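Local coordinates for protein macrophage migration inhibitory factor (Oncomelania hupensis, PDB 6LR3) that belongs to the macrophage migration inhibitory factor family and assembles as a trimer of subunits built from beta-alpha-beta units, at residues Leu68-Glu81 and Arg91-Pro103. Numbering follows the deposited sequence.
Sequences LNPTSNLAMARDME and RRERIVIRFIPVP. With SO4 (sulfate ion), chain M.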
ATOM      1  N   LEU B  68      -8.713 -12.204 -10.714  1.00 18.12           N
ATOM      2  CA  LEU B  68      -9.657 -11.248 -10.109  1.00 18.24           C
ATOM      3  C   LEU B  68     -10.709 -10.833 -11.136  1.00 19.51           C
ATOM      4  O   LEU B  68     -10.369 -10.342 -12.225  1.00 21.15           O
ATOM      5  CB  LEU B  68      -8.888 -10.043  -9.591  1.00 17.86           C
ATOM      6  CG  LEU B  68      -7.759 -10.383  -8.638  1.00 17.66           C
ATOM      7  CD1 LEU B  68      -7.104  -9.089  -8.133  1.00 17.02           C
ATOM      8  CD2 LEU B  68      -8.256 -11.219  -7.482  1.00 18.29           C
ATOM      9  N   ASN B  69     -11.962 -11.011 -10.749  1.00 19.22           N
ATOM     10  CA  ASN B  69     -13.128 -10.667 -11.582  1.00 21.74           C
ATOM     11  C   ASN B  69     -14.301 -10.555 -10.625  1.00 19.15           C
ATOM     12  O   ASN B  69     -14.203 -10.993  -9.489  1.00 19.46           O
ATOM     13  CB  ASN B  69     -13.317 -11.701 -12.690  1.00 19.79           C
ATOM     14  CG  ASN B  69     -13.607 -13.081 -12.140  1.00 19.58           C
ATOM     15  OD1 ASN B  69     -14.668 -13.316 -11.574  1.00 20.94           O
ATOM     16  ND2 ASN B  69     -12.664 -13.987 -12.250  1.00 21.59           N
ATOM     17  N   PRO B  70     -15.409  -9.892 -11.010  1.00 20.67           N
ATOM     18  CA  PRO B  70     -16.491  -9.646 -10.073  1.00 20.91           C
ATOM     19  C   PRO B  70     -17.003 -10.899  -9.363  1.00 20.91           C
ATOM     20  O   PRO B  70     -17.255 -10.829  -8.188  1.00 19.92           O
ATOM     21  CB  PRO B  70     -17.543  -8.975 -10.957  1.00 22.00           C
ATOM     22  CG  PRO B  70     -16.715  -8.233 -11.963  1.00 21.23           C
ATOM     23  CD  PRO B  70     -15.605  -9.205 -12.298  1.00 20.87           C
ATOM     24  N   THR B  71     -17.138 -12.013 -10.070  1.00 21.90           N
ATOM     25  CA  THR B  71     -17.626 -13.282  -9.465  1.00 22.98           C
ATOM     26  C   THR B  71     -16.638 -13.767  -8.404  1.00 23.95           C
ATOM     27  O   THR B  71     -17.040 -14.025  -7.284  1.00 22.03           O
ATOM     28  CB  THR B  71     -17.861 -14.360 -10.538  1.00 25.74           C
ATOM     29  OG1 THR B  71     -18.812 -13.812 -11.442  1.00 26.47           O
ATOM     30  CG2 THR B  71     -18.344 -15.665  -9.944  1.00 28.54           C
ATOM     31  N   SER B  72     -15.369 -13.898  -8.764  1.00 22.80           N
ATOM     32  CA  SER B  72     -14.323 -14.439  -7.860  1.00 21.51           C
ATOM     33  C   SER B  72     -14.132 -13.447  -6.720  1.00 20.45           C
ATOM     34  O   SER B  72     -13.965 -13.892  -5.583  1.00 19.30           O
ATOM     35  CB  SER B  72     -13.051 -14.745  -8.579  1.00 22.77           C
ATOM     36  OG  SER B  72     -12.425 -13.557  -9.041  1.00 23.19           O
ATOM     37  N   ASN B  73     -14.182 -12.148  -7.012  1.00 17.60           N
ATOM     38  CA  ASN B  73     -13.970 -11.095  -5.980  1.00 16.23           C
ATOM     39  C   ASN B  73     -15.029 -11.257  -4.890  1.00 17.72           C
ATOM     40  O   ASN B  73     -14.690 -11.202  -3.689  1.00 17.10           O
ATOM     41  CB  ASN B  73     -14.004  -9.693  -6.570  1.00 16.14           C
ATOM     42  CG  ASN B  73     -12.839  -9.389  -7.504  1.00 17.22           C
ATOM     43  OD1 ASN B  73     -11.849 -10.146  -7.582  1.00 15.53           O
ATOM     44  ND2 ASN B  73     -12.947  -8.270  -8.222  1.00 17.08           N
ATOM     45  N   LEU B  74     -16.293 -11.408  -5.264  1.00 17.78           N
ATOM     46  CA  LEU B  74     -17.367 -11.507  -4.258  1.00 18.53           C
ATOM     47  C   LEU B  74     -17.168 -12.763  -3.420  1.00 17.39           C
ATOM     48  O   LEU B  74     -17.314 -12.679  -2.210  1.00 17.38           O
ATOM     49  CB  LEU B  74     -18.732 -11.513  -4.941  1.00 19.42           C
ATOM     50  CG  LEU B  74     -19.894 -11.669  -3.963  1.00 21.74           C
ATOM     51  CD1 LEU B  74     -19.888 -10.580  -2.918  1.00 22.29           C
ATOM     52  CD2 LEU B  74     -21.218 -11.675  -4.674  1.00 22.33           C
ATOM     53  N   ALA B  75     -16.866 -13.900  -4.040  1.00 18.02           N
ATOM     54  CA  ALA B  75     -16.712 -15.199  -3.340  1.00 18.24           C
ATOM     55  C   ALA B  75     -15.547 -15.080  -2.358  1.00 17.77           C
ATOM     56  O   ALA B  75     -15.669 -15.502  -1.197  1.00 17.72           O
ATOM     57  CB  ALA B  75     -16.478 -16.315  -4.331  1.00 18.74           C
ATOM     58  N   MET B  76     -14.430 -14.514  -2.803  1.00 16.77           N
ATOM     59  CA  MET B  76     -13.225 -14.390  -1.966  1.00 17.04           C
ATOM     60  C   MET B  76     -13.514 -13.380  -0.871  1.00 15.64           C
ATOM     61  O   MET B  76     -13.097 -13.634   0.242  1.00 16.52           O
ATOM     62  CB  MET B  76     -12.019 -13.965  -2.790  1.00 18.83           C
ATOM     63  CG  MET B  76     -11.524 -15.122  -3.591  1.00 19.75           C
ATOM     64  SD  MET B  76     -10.031 -14.710  -4.517  1.00 23.68           S
ATOM     65  CE  MET B  76     -10.580 -13.572  -5.772  1.00 23.09           C
ATOM     66  N   ALA B  77     -14.188 -12.273  -1.169  1.00 15.10           N
ATOM     67  CA  ALA B  77     -14.520 -11.269  -0.145  1.00 16.62           C
ATOM     68  C   ALA B  77     -15.305 -11.951   0.986  1.00 17.09           C
ATOM     69  O   ALA B  77     -14.978 -11.739   2.139  1.00 14.57           O
ATOM     70  CB  ALA B  77     -15.260 -10.121  -0.750  1.00 16.66           C
ATOM     71  N   ARG B  78     -16.332 -12.725   0.661  1.00 16.93           N
ATOM     72  CA  ARG B  78     -17.202 -13.370   1.677  1.00 18.97           C
ATOM     73  C   ARG B  78     -16.343 -14.329   2.504  1.00 17.88           C
ATOM     74  O   ARG B  78     -16.500 -14.353   3.744  1.00 16.75           O
ATOM     75  CB  ARG B  78     -18.431 -14.014   1.024  1.00 22.62           C
ATOM     76  CG  ARG B  78     -19.397 -13.007   0.414  1.00 26.92           C
ATOM     77  CD  ARG B  78     -20.754 -13.632   0.058  1.00 36.77           C
ATOM     78  NE  ARG B  78     -21.344 -13.882   1.370  1.00 49.05           N
ATOM     79  CZ  ARG B  78     -22.133 -13.047   2.073  1.00 53.11           C
ATOM     80  NH1 ARG B  78     -22.597 -11.943   1.507  1.00 42.78           N
ATOM     81  NH2 ARG B  78     -22.464 -13.334   3.335  1.00 47.70           N
ATOM     82  N   ASP B  79     -15.471 -15.105   1.867  1.00 17.11           N
ATOM     83  CA  ASP B  79     -14.603 -16.081   2.568  1.00 18.45           C
ATOM     84  C   ASP B  79     -13.614 -15.335   3.453  1.00 15.89           C
ATOM     85  O   ASP B  79     -13.400 -15.771   4.583  1.00 15.93           O
ATOM     86  CB  ASP B  79     -13.906 -16.991   1.571  1.00 20.53           C
ATOM     87  CG  ASP B  79     -14.821 -18.062   1.001  1.00 24.34           C
ATOM     88  OD1 ASP B  79     -15.934 -18.258   1.558  1.00 26.05           O
ATOM     89  OD2 ASP B  79     -14.426 -18.653   0.012  1.00 23.84           O
ATOM     90  N   MET B  80     -13.015 -14.256   2.952  1.00 14.48           N
ATOM     91  CA  MET B  80     -12.085 -13.427   3.768  1.00 15.14           C
ATOM     92  C   MET B  80     -12.858 -12.804   4.928  1.00 15.28           C
ATOM     93  O   MET B  80     -12.363 -12.854   6.053  1.00 14.45           O
ATOM     94  CB  MET B  80     -11.427 -12.350   2.902  1.00 15.46           C
ATOM     95  CG  MET B  80     -10.444 -12.935   1.957  1.00 16.48           C
ATOM     96  SD  MET B  80      -9.794 -11.692   0.758  1.00 16.46           S
ATOM     97  CE  MET B  80      -8.862 -10.664   1.888  1.00 16.51           C
ATOM     98  N   GLU B  81     -14.022 -12.222   4.678  1.00 16.05           N
ATOM     99  CA  GLU B  81     -14.840 -11.639   5.758  1.00 14.97           C
ATOM    100  C   GLU B  81     -15.067 -12.711   6.823  1.00 15.21           C
ATOM    101  O   GLU B  81     -14.897 -12.413   8.004  1.00 15.10           O
ATOM    102  CB  GLU B  81     -16.177 -11.151   5.229  1.00 15.64           C
ATOM    103  CG  GLU B  81     -16.065  -9.847   4.471  1.00 15.38           C
ATOM    104  CD  GLU B  81     -17.398  -9.502   3.798  1.00 18.76           C
ATOM    105  OE1 GLU B  81     -18.300 -10.386   3.789  1.00 18.56           O
ATOM    106  OE2 GLU B  81     -17.519  -8.356   3.328  1.00 17.32           O
ATOM    107  N   ARG B  91     -16.862  -7.088  12.960  1.00 17.76           N
ATOM    108  CA  ARG B  91     -18.185  -7.263  12.330  1.00 18.65           C
ATOM    109  C   ARG B  91     -18.045  -7.176  10.817  1.00 15.86           C
ATOM    110  O   ARG B  91     -17.156  -6.408  10.306  1.00 15.73           O
ATOM    111  CB  ARG B  91     -19.112  -6.182  12.848  1.00 20.83           C
ATOM    112  CG  ARG B  91     -19.481  -6.409  14.314  1.00 24.52           C
ATOM    113  CD  ARG B  91     -20.004  -5.206  15.075  1.00 29.66           C
ATOM    114  NE  ARG B  91     -20.473  -4.071  14.322  1.00 38.43           N
ATOM    115  CZ  ARG B  91     -19.956  -2.846  14.362  1.00 38.83           C
ATOM    116  NH1 ARG B  91     -18.909  -2.554  15.135  1.00 39.77           N
ATOM    117  NH2 ARG B  91     -20.490  -1.920  13.586  1.00 42.72           N
ATOM    118  N   ARG B  92     -18.898  -7.886  10.093  1.00 15.40           N
ATOM    119  CA  ARG B  92     -18.872  -7.861   8.616  1.00 15.07           C
ATOM    120  C   ARG B  92     -19.018  -6.417   8.122  1.00 15.88           C
ATOM    121  O   ARG B  92     -18.368  -6.074   7.104  1.00 17.05           O
ATOM    122  CB  ARG B  92     -19.958  -8.753   8.023  1.00 17.80           C
ATOM    123  CG  ARG B  92     -19.692  -9.141   6.591  1.00 17.72           C
ATOM    124  CD  ARG B  92     -20.776 -10.026   6.015  1.00 20.42           C
ATOM    125  NE  ARG B  92     -20.851 -11.301   6.726  1.00 19.38           N
ATOM    126  CZ  ARG B  92     -20.133 -12.376   6.465  1.00 19.19           C
ATOM    127  NH1 ARG B  92     -19.226 -12.390   5.508  1.00 20.14           N
ATOM    128  NH2 ARG B  92     -20.315 -13.466   7.193  1.00 21.47           N
ATOM    129  N   GLU B  93     -19.792  -5.575   8.813  1.00 17.06           N
ATOM    130  CA  GLU B  93     -20.016  -4.183   8.368  1.00 18.16           C
ATOM    131  C   GLU B  93     -18.834  -3.292   8.742  1.00 17.37           C
ATOM    132  O   GLU B  93     -18.953  -2.053   8.562  1.00 16.85           O
ATOM    133  CB  GLU B  93     -21.343  -3.644   8.932  1.00 18.85           C
ATOM    134  CG  GLU B  93     -21.344  -3.513  10.441  1.00 20.85           C
ATOM    135  CD  GLU B  93     -21.938  -4.705  11.185  1.00 27.49           C
ATOM    136  OE1 GLU B  93     -21.885  -5.885  10.695  1.00 26.67           O
ATOM    137  OE2 GLU B  93     -22.425  -4.456  12.316  1.00 33.75           O
ATOM    138  N   ARG B  94     -17.719  -3.852   9.225  1.00 15.22           N
ATOM    139  CA  ARG B  94     -16.490  -3.090   9.514  1.00 15.48           C
ATOM    140  C   ARG B  94     -15.346  -3.623   8.646  1.00 14.52           C
ATOM    141  O   ARG B  94     -14.161  -3.416   9.009  1.00 14.80           O
ATOM    142  CB  ARG B  94     -16.169  -3.142  11.000  1.00 16.23           C
ATOM    143  CG  ARG B  94     -17.202  -2.432  11.857  1.00 18.06           C
ATOM    144  CD  ARG B  94     -17.099  -0.930  11.764  1.00 19.00           C
ATOM    145  NE  ARG B  94     -15.913  -0.445  12.462  1.00 15.78           N
ATOM    146  CZ  ARG B  94     -15.610   0.839  12.589  1.00 17.45           C
ATOM    147  NH1 ARG B  94     -16.390   1.758  12.062  1.00 17.16           N
ATOM    148  NH2 ARG B  94     -14.510   1.208  13.214  1.00 16.95           N
ATOM    149  N   ILE B  95     -15.677  -4.297   7.547  1.00 13.99           N
ATOM    150  CA  ILE B  95     -14.646  -4.901   6.646  1.00 14.80           C
ATOM    151  C   ILE B  95     -14.829  -4.359   5.232  1.00 14.24           C
ATOM    152  O   ILE B  95     -15.911  -4.485   4.686  1.00 15.70           O
ATOM    153  CB  ILE B  95     -14.720  -6.437   6.646  1.00 14.92           C
ATOM    154  CG1 ILE B  95     -14.583  -6.998   8.055  1.00 15.84           C
ATOM    155  CG2 ILE B  95     -13.695  -7.027   5.699  1.00 16.14           C
ATOM    156  CD1 ILE B  95     -14.975  -8.463   8.175  1.00 16.88           C
ATOM    157  N   VAL B  96     -13.732  -3.870   4.667  1.00 14.29           N
ATOM    158  CA  VAL B  96     -13.660  -3.476   3.242  1.00 12.56           C
ATOM    159  C   VAL B  96     -12.440  -4.176   2.648  1.00 14.26           C
ATOM    160  O   VAL B  96     -11.390  -4.198   3.277  1.00 14.41           O
ATOM    161  CB  VAL B  96     -13.589  -1.958   3.081  1.00 14.38           C
ATOM    162  CG1 VAL B  96     -13.231  -1.551   1.660  1.00 14.46           C
ATOM    163  CG2 VAL B  96     -14.904  -1.323   3.500  1.00 14.47           C
ATOM    164  N   ILE B  97     -12.585  -4.736   1.473  1.00 14.43           N
ATOM    165  CA  ILE B  97     -11.492  -5.454   0.765  1.00 14.11           C
ATOM    166  C   ILE B  97     -11.400  -4.907  -0.655  1.00 14.54           C
ATOM    167  O   ILE B  97     -12.407  -4.844  -1.339  1.00 15.87           O
ATOM    168  CB  ILE B  97     -11.705  -6.978   0.772  1.00 13.66           C
ATOM    169  CG1 ILE B  97     -11.949  -7.529   2.176  1.00 14.50           C
ATOM    170  CG2 ILE B  97     -10.535  -7.645   0.074  1.00 14.34           C
ATOM    171  CD1 ILE B  97     -12.558  -8.918   2.207  1.00 14.56           C
ATOM    172  N   ARG B  98     -10.206  -4.525  -1.070  1.00 13.89           N
ATOM    173  CA  ARG B  98      -9.945  -4.075  -2.443  1.00 14.31           C
ATOM    174  C   ARG B  98      -9.152  -5.168  -3.152  1.00 14.98           C
ATOM    175  O   ARG B  98      -8.141  -5.648  -2.643  1.00 14.34           O
ATOM    176  CB  ARG B  98      -9.187  -2.760  -2.456  1.00 14.31           C
ATOM    177  CG  ARG B  98      -8.830  -2.270  -3.841  1.00 14.96           C
ATOM    178  CD  ARG B  98      -8.118  -0.947  -3.779  1.00 15.02           C
ATOM    179  NE  ARG B  98      -7.536  -0.744  -5.082  1.00 15.90           N
ATOM    180  CZ  ARG B  98      -6.371  -0.198  -5.336  1.00 17.89           C
ATOM    181  NH1 ARG B  98      -5.643   0.345  -4.378  1.00 19.29           N
ATOM    182  NH2 ARG B  98      -5.922  -0.203  -6.584  1.00 19.31           N
ATOM    183  N   PHE B  99      -9.622  -5.516  -4.342  1.00 14.79           N
ATOM    184  CA  PHE B  99      -8.997  -6.494  -5.249  1.00 14.56           C
ATOM    185  C   PHE B  99      -8.222  -5.694  -6.298  1.00 14.66           C
ATOM    186  O   PHE B  99      -8.779  -4.828  -6.943  1.00 13.81           O
ATOM    187  CB  PHE B  99     -10.075  -7.414  -5.803  1.00 15.90           C
ATOM    188  CG  PHE B  99     -10.740  -8.223  -4.717  1.00 15.92           C
ATOM    189  CD1 PHE B  99     -10.211  -9.444  -4.347  1.00 15.28           C
ATOM    190  CD2 PHE B  99     -11.829  -7.728  -4.027  1.00 15.83           C
ATOM    191  CE1 PHE B  99     -10.796 -10.179  -3.321  1.00 16.01           C
ATOM    192  CE2 PHE B  99     -12.403  -8.467  -3.001  1.00 16.47           C
ATOM    193  CZ  PHE B  99     -11.883  -9.684  -2.651  1.00 16.28           C
ATOM    194  N   ILE B 100      -6.926  -5.963  -6.404  1.00 14.31           N
ATOM    195  CA  ILE B 100      -5.964  -5.171  -7.211  1.00 15.49           C
ATOM    196  C   ILE B 100      -5.335  -6.074  -8.266  1.00 15.11           C
ATOM    197  O   ILE B 100      -4.447  -6.877  -7.978  1.00 14.51           O
ATOM    198  CB  ILE B 100      -4.910  -4.506  -6.323  1.00 16.20           C
ATOM    199  CG1 ILE B 100      -5.547  -3.724  -5.168  1.00 14.46           C
ATOM    200  CG2 ILE B 100      -4.007  -3.640  -7.198  1.00 16.71           C
ATOM    201  CD1 ILE B 100      -4.564  -3.044  -4.255  1.00 15.72           C
ATOM    202  N   PRO B 101      -5.763  -5.932  -9.528  1.00 17.37           N
ATOM    203  CA  PRO B 101      -5.187  -6.696 -10.633  1.00 17.57           C
ATOM    204  C   PRO B 101      -3.781  -6.184 -10.919  1.00 16.62           C
ATOM    205  O   PRO B 101      -3.559  -4.979 -10.889  1.00 18.12           O
ATOM    206  CB  PRO B 101      -6.098  -6.433 -11.838  1.00 20.29           C
ATOM    207  CG  PRO B 101      -7.104  -5.365 -11.407  1.00 23.89           C
ATOM    208  CD  PRO B 101      -6.868  -5.048  -9.951  1.00 19.87           C
ATOM    209  N   VAL B 102      -2.840  -7.101 -11.052  1.00 15.87           N
ATOM    210  CA  VAL B 102      -1.420  -6.764 -11.321  1.00 16.37           C
ATOM    211  C   VAL B 102      -1.047  -7.286 -12.696  1.00 17.14           C
ATOM    212  O   VAL B 102      -1.225  -8.462 -12.956  1.00 16.63           O
ATOM    213  CB  VAL B 102      -0.510  -7.360 -10.246  1.00 16.10           C
ATOM    214  CG1 VAL B 102       0.954  -7.018 -10.544  1.00 15.78           C
ATOM    215  CG2 VAL B 102      -0.947  -6.910  -8.871  1.00 17.02           C
ATOM    216  N   PRO B 103      -0.540  -6.441 -13.600  1.00 18.12           N
ATOM    217  CA  PRO B 103      -0.078  -6.931 -14.897  1.00 18.14           C
ATOM    218  C   PRO B 103       1.155  -7.826 -14.760  1.00 18.47           C
ATOM    219  O   PRO B 103       2.063  -7.495 -14.055  1.00 16.18           O
ATOM    220  CB  PRO B 103       0.270  -5.661 -15.694  1.00 19.07           C
ATOM    221  CG  PRO B 103      -0.384  -4.543 -14.912  1.00 20.25           C
ATOM    222  CD  PRO B 103      -0.358  -4.994 -13.454  1.00 18.97           C
TER
HETATM  223  S   SO4 M 201      -2.145   0.323  -5.628  1.00 27.41           S
HETATM  224  O1  SO4 M 201      -3.054   0.929  -4.687  1.00 28.45           O
HETATM  225  O2  SO4 M 201      -0.834   0.937  -5.472  1.00 30.53           O
HETATM  226  O3  SO4 M 201      -2.609   0.497  -6.928  1.00 23.49           O
HETATM  227  O4  SO4 M 201      -2.020  -1.059  -5.291  1.00 31.84           O
HETATM  228  O   HOH W   1     -15.636  -6.629   2.647  1.00 16.71           O
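Helix 70-81 runs roughly antiparallel to strand 95-101, their axes 9.5 Å apart at closest and their directions 141° apart, with the CA of Ala77 nearest that of Ile97 and the CA of Asn73 nearest that of Phe99. They are the helix and second strand of a beta-alpha-beta unit that begins with strand 58-64, as in the MIF fold. Phe99 buries the most surface of any residue here. The Asn73 amide stacks over one face of its ring, the planes 11° apart, and Asn73 CB makes a CH-pi contact 4.0 Å from the ring centroid. With chi1 at -67°, Asn73 CG stands beside its own backbone N and lies over the ring. Its ND2 bonds to Leu105 O of the second subunit. Ala77 CB lies 3.9 Å from Phe99 CZ, and Met80 SD adds an oblique Met-aromatic contact. Leu68 CD2 touches the ring at CD1. Nearer the helix's later turns, Ile97 CD1 packs 3.7 Å from Met80 CB. Strand 95-101 also pairs antiparallel with a strand of the second subunit, extending the sheet across the trimer interface. At the end near Arg92, Glu81 takes several bonds. A water donates to both Glu81 OE2 and Ile95 O, and Gly111 N of the second subunit also bonds to OE2. Arg92 NH2 forms a salt bridge to Asp82. In the salt bridge to Glu81, Arg92 NH1 meets Glu81 OE1 on the anti side at 2.8 Å, with OE1 close to the guanidinium plane.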